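Periplasmic binding protein/LacI transcriptional regulator (Brachyspira murdochii, PDB 4KQC) probably binds a carbohydrate as the periplasmic solute-binding protein of an ABC transporter. Local coordinates at residues A192-A195 / N196-A200. Residues are numbered along the deposited sequence; the frame is centred on the assembly and turned at random.
Sequences ADIA and NEVNA. With NO3 (nitrate ion), chain D.
The chain runs on from Ala-192 as one alpha-helix, in which Asn-196 N bonds to Ala-192 O at 2.8 Å, Val-198 N to Ile-194 O at 3.0 Å and Asn-199 N to Ala-195 O; the bond from Glu-197 N to Asp-193 O, at 3.4 Å, is weak. The side chain of Asn-196 folds back along the helix because its CG lies beside its own backbone N (chi1 -81°). This sets ND2 3.0 Å from Ala-192 O, but the angle is too poor for a hydrogen bond, and the carbonyl stays with Asn-196 N. ND2 instead donates to a water, at 3.3 Å, which in turn donates to Asp-193 OD1, a water bridge from i to i+3. The other carboxylate oxygen of Asp-193, OD2, is hydrogen-bonded to Thr-188 OG1 in the loop before the helix. One turn on from Asp-193, the first torsion of Glu-197 puts its CG 3.4 Å from Asp-193 O, and the bend at chi2 (-75°) then carries the carboxylate to where a second water donates to Glu-197 OE2 and, weakly, to Asp-193 O. On the buried face Val-198 brings CG2 to 4.3 Å from Ile-194 CG2, an apolar i to i+4 pair that packs on Met-216, Phe-220 and Val-223 of helix 214-223. At the N-terminal end a nitrate, probably from the crystallisation liquor, accepts a hydrogen bond from Ala-192 N at O1 (3.1 Å, 165°) and a weak one from Asp-193 N at O3. Anion binding by backbone N-H groups is characteristic of a helix N-terminus, where the helix dipole probably helps. Helix 191-199 itself joins strands 179-184 and 208-211 of one domain sheet, an amphipathic surface helix of the two-domain periplasmic binding protein fold.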
loop_
_atom_site.group_PDB
_atom_site.type_symbol
_atom_site.label_atom_id
_atom_site.label_comp_id
_atom_site.label_asym_id
_atom_site.label_seq_id
_atom_site.Cartn_x
_atom_site.Cartn_y
_atom_site.Cartn_z
ATOM N N ALA A 192 16.616 -10.442 -1.107
ATOM C CA ALA A 192 17.881 -10.108 -1.705
ATOM C C ALA A 192 17.693 -9.072 -2.778
ATOM O O ALA A 192 18.538 -8.232 -2.937
ATOM C CB ALA A 192 18.577 -11.315 -2.308
ATOM N N ASP A 193 16.608 -9.159 -3.549
ATOM C CA ASP A 193 16.469 -8.255 -4.662
ATOM C C ASP A 193 16.317 -6.809 -4.164
ATOM O O ASP A 193 16.899 -5.913 -4.711
ATOM C CB ASP A 193 15.313 -8.718 -5.563
ATOM C CG ASP A 193 15.673 -10.019 -6.378
ATOM O OD1 ASP A 193 16.880 -10.187 -6.733
ATOM O OD2 ASP A 193 14.757 -10.833 -6.756
ATOM N N ILE A 194 15.591 -6.640 -3.067
ATOM C CA ILE A 194 15.372 -5.319 -2.507
ATOM C C ILE A 194 16.660 -4.857 -1.814
ATOM O O ILE A 194 17.119 -3.752 -2.043
ATOM C CB ILE A 194 14.219 -5.314 -1.530
ATOM C CG1 ILE A 194 12.901 -5.722 -2.197
ATOM C CG2 ILE A 194 14.104 -3.916 -0.968
ATOM C CD1 ILE A 194 11.851 -6.097 -1.187
ATOM N N ALA A 195 17.278 -5.733 -1.011
ATOM C CA ALA A 195 18.517 -5.364 -0.340
ATOM C C ALA A 195 19.617 -4.982 -1.320
ATOM O O ALA A 195 20.416 -4.088 -1.104
ATOM C CB ALA A 195 18.963 -6.467 0.602
ATOM N N ASN A 196 19.698 -5.680 -2.450
ATOM C CA ASN A 196 20.731 -5.371 -3.401
ATOM C C ASN A 196 20.521 -3.991 -4.029
ATOM O O ASN A 196 21.459 -3.351 -4.396
ATOM C CB ASN A 196 20.740 -6.480 -4.440
ATOM C CG ASN A 196 21.487 -7.718 -3.963
ATOM O OD1 ASN A 196 22.507 -7.620 -3.320
ATOM N ND2 ASN A 196 21.043 -8.846 -4.382
ATOM N N GLU A 197 19.272 -3.590 -4.208
ATOM C CA GLU A 197 18.998 -2.236 -4.708
ATOM C C GLU A 197 19.325 -1.202 -3.644
ATOM O O GLU A 197 19.898 -0.188 -3.969
ATOM C CB GLU A 197 17.528 -2.069 -5.078
ATOM C CG GLU A 197 17.110 -2.915 -6.217
ATOM C CD GLU A 197 17.577 -2.425 -7.567
ATOM O OE1 GLU A 197 18.385 -1.486 -7.676
ATOM O OE2 GLU A 197 17.120 -3.035 -8.567
ATOM N N VAL A 198 19.045 -1.500 -2.397
ATOM C CA VAL A 198 19.336 -0.539 -1.289
ATOM C C VAL A 198 20.861 -0.394 -1.081
ATOM O O VAL A 198 21.387 0.712 -0.814
ATOM C CB VAL A 198 18.616 -0.924 -0.023
ATOM C CG1 VAL A 198 19.072 -0.070 1.126
ATOM C CG2 VAL A 198 17.096 -0.863 -0.224
ATOM N N ASN A 199 21.609 -1.463 -1.328
ATOM C CA ASN A 199 23.106 -1.353 -1.360
ATOM C C ASN A 199 23.661 -0.184 -2.157
ATOM O O ASN A 199 24.616 0.437 -1.713
ATOM C CB ASN A 199 23.708 -2.640 -1.951
ATOM C CG ASN A 199 25.211 -2.785 -1.649
ATOM O OD1 ASN A 199 25.623 -2.557 -0.518
ATOM N ND2 ASN A 199 25.986 -3.260 -2.621
ATOM N N ALA A 200 23.114 0.129 -3.352
ATOM C CA ALA A 200 23.626 1.242 -4.173
ATOM C C ALA A 200 23.319 2.569 -3.591
ATOM O O ALA A 200 23.831 3.609 -4.028
ATOM C CB ALA A 200 23.048 1.204 -5.606
HETATM N N NO3 D . 15.576 -13.248 -3.236
HETATM O O1 NO3 D . 15.489 -13.231 -2.021
HETATM O O2 NO3 D . 15.570 -14.473 -3.892
HETATM O O3 NO3 D . 15.670 -12.055 -3.959
HETATM O O HOH W 1 16.623 -5.824 -8.182
HETATM O O HOH W 2 19.153 -8.728 -7.072
#